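Local coordinates for protein putative rubredoxin reductase (Rhodopseudomonas palustris, PDB 3FG2) that probably passes electrons from NADH, through its bound FAD, to the ferredoxin that serves the cytochrome P450 CYP199A2, at residues 10-14 / 61-67; 28-34 / 72-78. One frame throughout, in Å; residues are numbered along the deposited sequence.

Interaction 1. Residues 10-14 / 61-67. With FAD (flavin-adenine dinucleotide), chain B.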
loop_
_atom_site.group_PDB
_atom_site.type_symbol
_atom_site.label_atom_id
_atom_site.label_comp_id
_atom_site.label_asym_id
_atom_site.label_seq_id
_atom_site.Cartn_x
_atom_site.Cartn_y
_atom_site.Cartn_z
ATOM N N GLY A 10 -7.427 9.794 -1.864
ATOM C CA GLY A 10 -6.068 9.291 -1.952
ATOM C C GLY A 10 -5.899 8.797 -3.379
ATOM O O GLY A 10 -6.570 9.307 -4.281
ATOM N N HIS A 11 -5.044 7.804 -3.604
ATOM C CA HIS A 11 -4.856 7.306 -4.960
ATOM C C HIS A 11 -6.153 6.923 -5.669
ATOM O O HIS A 11 -6.463 7.473 -6.718
ATOM C CB HIS A 11 -3.886 6.125 -4.981
ATOM C CG HIS A 11 -2.450 6.531 -4.879
ATOM N ND1 HIS A 11 -1.823 6.756 -3.674
ATOM C CD2 HIS A 11 -1.533 6.812 -5.838
ATOM C CE1 HIS A 11 -0.582 7.158 -3.890
ATOM N NE2 HIS A 11 -0.381 7.203 -5.195
ATOM N N ALA A 12 -6.910 5.991 -5.104
ATOM C CA ALA A 12 -8.165 5.557 -5.723
ATOM C C ALA A 12 -9.216 6.671 -5.874
ATOM O O ALA A 12 -9.847 6.802 -6.929
ATOM C CB ALA A 12 -8.757 4.388 -4.934
ATOM N N GLY A 13 -9.406 7.462 -4.821
ATOM C CA GLY A 13 -10.384 8.532 -4.873
ATOM C C GLY A 13 -10.085 9.535 -5.970
ATOM O O GLY A 13 -10.964 9.907 -6.751
ATOM N N PHE A 14 -8.835 9.975 -6.027
ATOM C CA PHE A 14 -8.406 10.934 -7.031
ATOM C C PHE A 14 -8.515 10.356 -8.445
ATOM O O PHE A 14 -8.999 11.022 -9.362
ATOM C CB PHE A 14 -6.960 11.352 -6.761
ATOM C CG PHE A 14 -6.335 12.126 -7.882
ATOM C CD1 PHE A 14 -6.691 13.445 -8.116
ATOM C CD2 PHE A 14 -5.399 11.523 -8.719
ATOM C CE1 PHE A 14 -6.121 14.160 -9.172
ATOM C CE2 PHE A 14 -4.823 12.226 -9.779
ATOM C CZ PHE A 14 -5.184 13.547 -10.005
ATOM N N PHE A 61 -0.869 15.194 -6.366
ATOM C CA PHE A 61 -1.108 14.531 -7.646
ATOM C C PHE A 61 -1.100 15.601 -8.731
ATOM O O PHE A 61 -0.286 15.562 -9.652
ATOM C CB PHE A 61 -2.463 13.817 -7.648
ATOM C CG PHE A 61 -2.468 12.504 -6.918
ATOM C CD1 PHE A 61 -3.291 12.311 -5.818
ATOM C CD2 PHE A 61 -1.670 11.448 -7.351
ATOM C CE1 PHE A 61 -3.321 11.081 -5.159
ATOM C CE2 PHE A 61 -1.693 10.219 -6.701
ATOM C CZ PHE A 61 -2.521 10.035 -5.604
ATOM N N ARG A 62 -2.027 16.549 -8.609
ATOM C CA ARG A 62 -2.152 17.668 -9.539
ATOM C C ARG A 62 -2.283 18.930 -8.694
ATOM O O ARG A 62 -2.612 18.860 -7.509
ATOM C CB ARG A 62 -3.401 17.524 -10.417
ATOM C CG ARG A 62 -3.482 16.234 -11.213
ATOM C CD ARG A 62 -2.309 16.075 -12.173
ATOM N NE ARG A 62 -2.051 14.662 -12.452
ATOM C CZ ARG A 62 -2.815 13.890 -13.219
ATOM N NH1 ARG A 62 -3.892 14.396 -13.801
ATOM N NH2 ARG A 62 -2.521 12.605 -13.373
ATOM N N PRO A 63 -2.011 20.101 -9.284
ATOM C CA PRO A 63 -2.133 21.336 -8.506
ATOM C C PRO A 63 -3.594 21.727 -8.288
ATOM O O PRO A 63 -4.492 21.219 -8.956
ATOM C CB PRO A 63 -1.357 22.350 -9.344
ATOM C CG PRO A 63 -1.575 21.859 -10.742
ATOM C CD PRO A 63 -1.408 20.360 -10.603
ATOM N N GLU A 64 -3.822 22.632 -7.345
ATOM C CA GLU A 64 -5.163 23.088 -7.007
ATOM C C GLU A 64 -6.041 23.468 -8.207
ATOM O O GLU A 64 -7.215 23.087 -8.278
ATOM C CB GLU A 64 -5.052 24.262 -6.035
ATOM C CG GLU A 64 -6.377 24.823 -5.566
ATOM C CD GLU A 64 -6.261 25.502 -4.215
ATOM O OE1 GLU A 64 -5.257 26.221 -3.991
ATOM O OE2 GLU A 64 -7.177 25.320 -3.379
ATOM N N LYS A 65 -5.471 24.217 -9.146
ATOM C CA LYS A 65 -6.202 24.652 -10.335
ATOM C C LYS A 65 -6.779 23.499 -11.162
ATOM O O LYS A 65 -7.751 23.679 -11.900
ATOM C CB LYS A 65 -5.288 25.499 -11.225
ATOM C CG LYS A 65 -5.943 25.953 -12.517
ATOM C CD LYS A 65 -5.011 26.819 -13.344
ATOM C CE LYS A 65 -5.709 27.307 -14.599
ATOM N NZ LYS A 65 -6.956 28.057 -14.277
ATOM N N PHE A 66 -6.176 22.321 -11.041
ATOM C CA PHE A 66 -6.625 21.152 -11.785
ATOM C C PHE A 66 -8.075 20.773 -11.508
ATOM O O PHE A 66 -8.857 20.553 -12.432
ATOM C CB PHE A 66 -5.738 19.949 -11.458
ATOM C CG PHE A 66 -6.206 18.665 -12.088
ATOM C CD1 PHE A 66 -5.980 18.412 -13.438
ATOM C CD2 PHE A 66 -6.884 17.714 -11.333
ATOM C CE1 PHE A 66 -6.423 17.227 -14.028
ATOM C CE2 PHE A 66 -7.333 16.526 -11.914
ATOM C CZ PHE A 66 -7.101 16.283 -13.264
ATOM N N PHE A 67 -8.425 20.685 -10.231
ATOM C CA PHE A 67 -9.775 20.299 -9.838
ATOM C C PHE A 67 -10.856 21.252 -10.334
ATOM O O PHE A 67 -11.991 20.840 -10.583
ATOM C CB PHE A 67 -9.846 20.149 -8.315
ATOM C CG PHE A 67 -8.860 19.159 -7.770
ATOM C CD1 PHE A 67 -7.539 19.531 -7.535
ATOM C CD2 PHE A 67 -9.230 17.834 -7.566
ATOM C CE1 PHE A 67 -6.598 18.596 -7.109
ATOM C CE2 PHE A 67 -8.297 16.888 -7.141
ATOM C CZ PHE A 67 -6.978 17.270 -6.913
HETATM P PA FAD B . -5.284 5.975 0.358
HETATM O O1A FAD B . -4.870 5.594 1.733
HETATM O O2A FAD B . -4.402 6.515 -0.516
HETATM O O5B FAD B . -6.232 7.140 0.685
HETATM C C5B FAD B . -7.394 7.043 1.568
HETATM C C4B FAD B . -7.814 8.511 1.803
HETATM O O4B FAD B . -9.209 8.488 2.292
HETATM C C3B FAD B . -7.012 9.270 2.876
HETATM O O3B FAD B . -6.570 10.546 2.533
HETATM C C2B FAD B . -7.917 9.165 4.071
HETATM O O2B FAD B . -7.639 10.101 5.066
HETATM C C1B FAD B . -9.251 9.408 3.432
HETATM N N9A FAD B . -10.441 8.970 4.166
HETATM C C8A FAD B . -10.565 7.850 4.949
HETATM N N7A FAD B . -11.771 7.729 5.491
HETATM C C5A FAD B . -12.471 8.813 5.047
HETATM C C6A FAD B . -13.862 9.258 5.293
HETATM N N6A FAD B . -14.722 8.618 6.050
HETATM N N1A FAD B . -14.216 10.430 4.656
HETATM C C2A FAD B . -13.347 11.132 3.854
HETATM N N3A FAD B . -12.064 10.796 3.579
HETATM C C4A FAD B . -11.670 9.625 4.200
HETATM N N1 FAD B . 2.062 0.975 -3.140
HETATM C C2 FAD B . 2.806 0.649 -4.197
HETATM O O2 FAD B . 2.351 0.029 -5.110
HETATM N N3 FAD B . 4.185 1.025 -4.301
HETATM C C4 FAD B . 4.813 1.754 -3.306
HETATM O O4 FAD B . 5.985 2.061 -3.432
HETATM C C4X FAD B . 4.007 2.121 -2.145
HETATM N N5 FAD B . 4.564 2.843 -1.143
HETATM C C5X FAD B . 3.772 3.182 -0.061
HETATM C C6 FAD B . 4.371 3.952 0.976
HETATM C C7 FAD B . 3.658 4.345 2.091
HETATM C C7M FAD B . 4.343 5.164 3.167
HETATM C C8 FAD B . 2.247 3.965 2.225
HETATM C C8M FAD B . 1.404 4.362 3.416
HETATM C C9 FAD B . 1.644 3.198 1.206
HETATM C C9A FAD B . 2.390 2.807 0.067
HETATM N N10 FAD B . 1.828 2.030 -1.030
HETATM C C10 FAD B . 2.595 1.692 -2.110
HETATM C "C1'" FAD B . 0.400 1.639 -0.922
HETATM C "C2'" FAD B . -0.508 2.708 -1.602
HETATM O "O2'" FAD B . -0.225 3.962 -1.021
HETATM C "C3'" FAD B . -1.951 2.304 -1.378
HETATM O "O3'" FAD B . -2.197 1.049 -2.001
HETATM C "C4'" FAD B . -2.878 3.353 -1.966
HETATM O "O4'" FAD B . -2.639 4.646 -1.349
HETATM C "C5'" FAD B . -4.304 2.925 -1.718
HETATM O "O5'" FAD B . -5.235 4.059 -2.303
HETATM P P FAD B . -6.533 4.373 -1.616
HETATM O O1P FAD B . -7.111 5.492 -2.528
HETATM O O2P FAD B . -7.367 3.271 -1.434
HETATM O O3P FAD B . -6.283 4.912 -0.276
#
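Phe-14, in the first turn of helix 11-22, and Phe-61, in the loop ahead of helix 64-69, mark the nearest backbone approach, with Phe-14 CA and Phe-61 CA 8.2 Å apart, and most of the gap is filled by side chains. Their rings form an offset stack with parallel planes and centroids 4.5 Å apart. The slide brings Phe-61 CB over the face of Phe-14, a CH-pi contact 3.7 Å from the ring centroid. CG of Phe-14 stands anti to the backbone N (chi1 169°), which carries the ring off the helix and flat against its partner. At the far end of the Phe-61 ring, CZ points into the centre of the His-11 imidazole face in a T-shaped pair, the planes at 87°.

The helix start, with Gly-10 and Gly-13, is consistent with a GxGxxG turn of Rossmann type. Here Ala-12 N donates to FAD O1P over 2.6 Å, while His-11 ND1 shares a hydrogen bond with FAD O4' at 3.2 Å. Gly-10 lies so near the diphosphate that a beta carbon there would run into FAD O5B. Phe-61 thus backs the imidazole that touches the ribityl chain. Around the rim of Phe-14, Phe-67 CE2 lies in the ring plane, 3.9 Å from Phe-14 CD1, and Arg-62 CG approaches Phe-14 CZ to 3.4 Å, the arginine's guanidinium standing perpendicular to the ring.

Interaction 2. Residues 28-34 / 72-78; sequences RIALIND and IELISDR. With FAD (flavin-adenine dinucleotide), chain B.
Asp-34 and Arg-78 meet beside the adenosine of FAD, where one carboxylate serves two partners: OD1 forms a salt bridge with Arg-78 NH1 at 2.7 Å, and OD2 accepts a 2.6 Å hydrogen bond from the ribose hydroxyl FAD O2B. Carboxylate and guanidinium lie side by side within 9° of coplanar, and one face of the guanidinium is turned to the adenine amino group. This follows the Rossmann-type plan of the family, in which an acidic residue just beyond the second strand holds the adenosine ribose. Chi1 of 75° sets the Asp-34 carboxylate between its backbone N and carbonyl carbon, on the side of the ribose.

Strands 29-32 and 72-75 are the parallel pair of a beta-alpha-beta unit, the latter at the outer edge of the sheet, and their directions differ by 26°. Leu-31 ties both ways: its N donates to Glu-73 O (2.6 Å) and its O accepts from Ile-75 N (3.0 Å). Asn-33 N extends the ladder to Ile-75 O. Ile-29 and Ile-72 face helix 11-22, and on their side of the sheet Leu-31 CD1 and Leu-74 CD1 touch at 3.8 Å.

At the other end, Arg-28 reaches out fully extended and grips Glu-73 side-on, NE (2.8 Å) and NH2 (2.7 Å) both converging on OE1. With an alanine at Glu-73 both carboxylate oxygens would go, which is likely to leave the Arg-28 guanidinium without this anionic mate and freer to swing. Back at the cofactor, Ile-32 CG2 rests 3.8 Å from FAD C2A.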
loop_
_atom_site.group_PDB
_atom_site.type_symbol
_atom_site.label_atom_id
_atom_site.label_comp_id
_atom_site.label_asym_id
_atom_site.label_seq_id
_atom_site.Cartn_x
_atom_site.Cartn_y
_atom_site.Cartn_z
ATOM N N ARG A 28 -22.295 15.587 -11.757
ATOM C CA ARG A 28 -21.454 16.317 -10.810
ATOM C C ARG A 28 -20.507 15.342 -10.116
ATOM O O ARG A 28 -20.843 14.174 -9.921
ATOM C CB ARG A 28 -22.342 16.999 -9.766
ATOM C CG ARG A 28 -21.609 17.751 -8.671
ATOM C CD ARG A 28 -22.564 18.057 -7.520
ATOM N NE ARG A 28 -21.956 18.889 -6.484
ATOM C CZ ARG A 28 -22.512 19.130 -5.299
ATOM N NH1 ARG A 28 -23.689 18.601 -4.993
ATOM N NH2 ARG A 28 -21.896 19.907 -4.421
ATOM N N ILE A 29 -19.325 15.822 -9.744
ATOM C CA ILE A 29 -18.338 14.978 -9.069
ATOM C C ILE A 29 -17.739 15.670 -7.849
ATOM O O ILE A 29 -16.972 16.628 -7.976
ATOM C CB ILE A 29 -17.183 14.585 -10.019
ATOM C CG1 ILE A 29 -17.740 13.834 -11.232
ATOM C CG2 ILE A 29 -16.168 13.725 -9.269
ATOM C CD1 ILE A 29 -16.688 13.442 -12.254
ATOM N N ALA A 30 -18.090 15.167 -6.669
ATOM C CA ALA A 30 -17.598 15.727 -5.413
ATOM C C ALA A 30 -16.596 14.779 -4.764
ATOM O O ALA A 30 -16.895 13.608 -4.526
ATOM C CB ALA A 30 -18.768 15.988 -4.466
ATOM N N LEU A 31 -15.409 15.295 -4.473
ATOM C CA LEU A 31 -14.348 14.495 -3.873
ATOM C C LEU A 31 -14.130 14.898 -2.416
ATOM O O LEU A 31 -13.498 15.912 -2.142
ATOM C CB LEU A 31 -13.045 14.703 -4.651
ATOM C CG LEU A 31 -12.116 13.520 -4.941
ATOM C CD1 LEU A 31 -10.717 14.062 -5.239
ATOM C CD2 LEU A 31 -12.069 12.566 -3.758
ATOM N N ILE A 32 -14.641 14.101 -1.487
ATOM C CA ILE A 32 -14.491 14.391 -0.060
ATOM C C ILE A 32 -13.080 14.052 0.420
ATOM O O ILE A 32 -12.676 12.888 0.420
ATOM C CB ILE A 32 -15.513 13.588 0.753
ATOM C CG1 ILE A 32 -16.913 13.888 0.218
ATOM C CG2 ILE A 32 -15.400 13.934 2.237
ATOM C CD1 ILE A 32 -17.947 12.847 0.569
ATOM N N ASN A 33 -12.341 15.077 0.834
ATOM C CA ASN A 33 -10.964 14.906 1.286
ATOM C C ASN A 33 -10.795 15.294 2.756
ATOM O O ASN A 33 -10.828 16.480 3.091
ATOM C CB ASN A 33 -10.051 15.753 0.392
ATOM C CG ASN A 33 -8.593 15.620 0.752
ATOM O OD1 ASN A 33 -8.157 14.579 1.252
ATOM N ND2 ASN A 33 -7.814 16.672 0.480
ATOM N N ASP A 34 -10.597 14.301 3.628
ATOM C CA ASP A 34 -10.454 14.566 5.063
ATOM C C ASP A 34 -9.046 14.894 5.556
ATOM O O ASP A 34 -8.773 14.806 6.754
ATOM C CB ASP A 34 -11.002 13.397 5.887
ATOM C CG ASP A 34 -10.081 12.196 5.878
ATOM O OD1 ASP A 34 -10.382 11.204 6.578
ATOM O OD2 ASP A 34 -9.052 12.244 5.171
ATOM N N ILE A 72 -14.166 19.033 -10.817
ATOM C CA ILE A 72 -14.152 18.059 -9.730
ATOM C C ILE A 72 -14.190 18.853 -8.437
ATOM O O ILE A 72 -13.214 19.497 -8.059
ATOM C CB ILE A 72 -12.883 17.176 -9.752
ATOM C CG1 ILE A 72 -12.883 16.304 -11.009
ATOM C CG2 ILE A 72 -12.834 16.303 -8.506
ATOM C CD1 ILE A 72 -11.687 15.382 -11.135
ATOM N N GLU A 73 -15.332 18.804 -7.766
ATOM C CA GLU A 73 -15.527 19.540 -6.526
ATOM C C GLU A 73 -14.730 18.941 -5.371
ATOM O O GLU A 73 -15.074 17.871 -4.856
ATOM C CB GLU A 73 -17.019 19.562 -6.179
ATOM C CG GLU A 73 -17.447 20.757 -5.358
ATOM C CD GLU A 73 -18.913 20.700 -4.999
ATOM O OE1 GLU A 73 -19.740 20.501 -5.917
ATOM O OE2 GLU A 73 -19.235 20.859 -3.800
ATOM N N LEU A 74 -13.672 19.639 -4.962
ATOM C CA LEU A 74 -12.822 19.177 -3.869
ATOM C C LEU A 74 -13.313 19.709 -2.529
ATOM O O LEU A 74 -13.050 20.860 -2.182
ATOM C CB LEU A 74 -11.384 19.629 -4.094
ATOM C CG LEU A 74 -10.373 18.925 -3.197
ATOM C CD1 LEU A 74 -10.398 17.437 -3.499
ATOM C CD2 LEU A 74 -8.982 19.502 -3.425
ATOM N N ILE A 75 -14.009 18.865 -1.773
ATOM C CA ILE A 75 -14.556 19.262 -0.479
ATOM C C ILE A 75 -13.679 18.874 0.709
ATOM O O ILE A 75 -13.476 17.690 0.989
ATOM C CB ILE A 75 -15.945 18.635 -0.249
ATOM C CG1 ILE A 75 -16.876 18.980 -1.410
ATOM C CG2 ILE A 75 -16.524 19.132 1.069
ATOM C CD1 ILE A 75 -18.225 18.314 -1.311
ATOM N N SER A 76 -13.182 19.878 1.423
ATOM C CA SER A 76 -12.343 19.638 2.588
ATOM C C SER A 76 -13.203 19.233 3.786
ATOM O O SER A 76 -13.500 20.057 4.651
ATOM C CB SER A 76 -11.543 20.896 2.924
ATOM O OG SER A 76 -10.634 20.652 3.981
ATOM N N ASP A 77 -13.603 17.962 3.828
ATOM C CA ASP A 77 -14.429 17.451 4.918
ATOM C C ASP A 77 -14.219 15.948 5.110
ATOM O O ASP A 77 -13.250 15.381 4.605
ATOM C CB ASP A 77 -15.905 17.725 4.634
ATOM C CG ASP A 77 -16.687 18.051 5.891
ATOM O OD1 ASP A 77 -16.468 19.148 6.446
ATOM O OD2 ASP A 77 -17.508 17.216 6.329
ATOM N N ARG A 78 -15.135 15.309 5.834
ATOM C CA ARG A 78 -15.054 13.873 6.097
ATOM C C ARG A 78 -16.451 13.256 6.219
ATOM O O ARG A 78 -17.324 13.835 6.862
ATOM C CB ARG A 78 -14.282 13.636 7.398
ATOM C CG ARG A 78 -14.269 12.198 7.877
ATOM C CD ARG A 78 -13.730 12.097 9.302
ATOM N NE ARG A 78 -13.719 10.718 9.797
ATOM C CZ ARG A 78 -12.847 9.788 9.412
ATOM N NH1 ARG A 78 -11.901 10.082 8.527
ATOM N NH2 ARG A 78 -12.928 8.557 9.905
HETATM P PA FAD B . -5.284 5.975 0.358
HETATM O O1A FAD B . -4.870 5.594 1.733
HETATM O O2A FAD B . -4.402 6.515 -0.516
HETATM O O5B FAD B . -6.232 7.140 0.685
HETATM C C5B FAD B . -7.394 7.043 1.568
HETATM C C4B FAD B . -7.814 8.511 1.803
HETATM O O4B FAD B . -9.209 8.488 2.292
HETATM C C3B FAD B . -7.012 9.270 2.876
HETATM O O3B FAD B . -6.570 10.546 2.533
HETATM C C2B FAD B . -7.917 9.165 4.071
HETATM O O2B FAD B . -7.639 10.101 5.066
HETATM C C1B FAD B . -9.251 9.408 3.432
HETATM N N9A FAD B . -10.441 8.970 4.166
HETATM C C8A FAD B . -10.565 7.850 4.949
HETATM N N7A FAD B . -11.771 7.729 5.491
HETATM C C5A FAD B . -12.471 8.813 5.047
HETATM C C6A FAD B . -13.862 9.258 5.293
HETATM N N6A FAD B . -14.722 8.618 6.050
HETATM N N1A FAD B . -14.216 10.430 4.656
HETATM C C2A FAD B . -13.347 11.132 3.854
HETATM N N3A FAD B . -12.064 10.796 3.579
HETATM C C4A FAD B . -11.670 9.625 4.200
HETATM N N1 FAD B . 2.062 0.975 -3.140
HETATM C C2 FAD B . 2.806 0.649 -4.197
HETATM O O2 FAD B . 2.351 0.029 -5.110
HETATM N N3 FAD B . 4.185 1.025 -4.301
HETATM C C4 FAD B . 4.813 1.754 -3.306
HETATM O O4 FAD B . 5.985 2.061 -3.432
HETATM C C4X FAD B . 4.007 2.121 -2.145
HETATM N N5 FAD B . 4.564 2.843 -1.143
HETATM C C5X FAD B . 3.772 3.182 -0.061
HETATM C C6 FAD B . 4.371 3.952 0.976
HETATM C C7 FAD B . 3.658 4.345 2.091
HETATM C C7M FAD B . 4.343 5.164 3.167
HETATM C C8 FAD B . 2.247 3.965 2.225
HETATM C C8M FAD B . 1.404 4.362 3.416
HETATM C C9 FAD B . 1.644 3.198 1.206
HETATM C C9A FAD B . 2.390 2.807 0.067
HETATM N N10 FAD B . 1.828 2.030 -1.030
HETATM C C10 FAD B . 2.595 1.692 -2.110
HETATM C "C1'" FAD B . 0.400 1.639 -0.922
HETATM C "C2'" FAD B . -0.508 2.708 -1.602
HETATM O "O2'" FAD B . -0.225 3.962 -1.021
HETATM C "C3'" FAD B . -1.951 2.304 -1.378
HETATM O "O3'" FAD B . -2.197 1.049 -2.001
HETATM C "C4'" FAD B . -2.878 3.353 -1.966
HETATM O "O4'" FAD B . -2.639 4.646 -1.349
HETATM C "C5'" FAD B . -4.304 2.925 -1.718
HETATM O "O5'" FAD B . -5.235 4.059 -2.303
HETATM P P FAD B . -6.533 4.373 -1.616
HETATM O O1P FAD B . -7.111 5.492 -2.528
HETATM O O2P FAD B . -7.367 3.271 -1.434
HETATM O O3P FAD B . -6.283 4.912 -0.276
#

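From the N terminus the chain passes strand 4-7, enters helix 11-22 and returns along strand 29-32, then makes a long excursion before helix 64-69 and strand 72-75. Interaction 1 closes a loop of 46 residues between 10-14 and 61-67; interaction 2 closes one of 37 between 28-34 and 72-78. Because the segments alternate, the two loops cross rather than nest. Interaction 1 joins the first turn of helix 11-22 to the start of helix 64-69 and the loop leading into it, interaction 2 the two strands, and Phe-67 connects them, its O probably hydrogen-bonded to Ile-72 N and its ring packed against Leu-31 and Leu-74. Both contacts touch FAD, the first at the diphosphate and ribityl chain, the second at the adenosine.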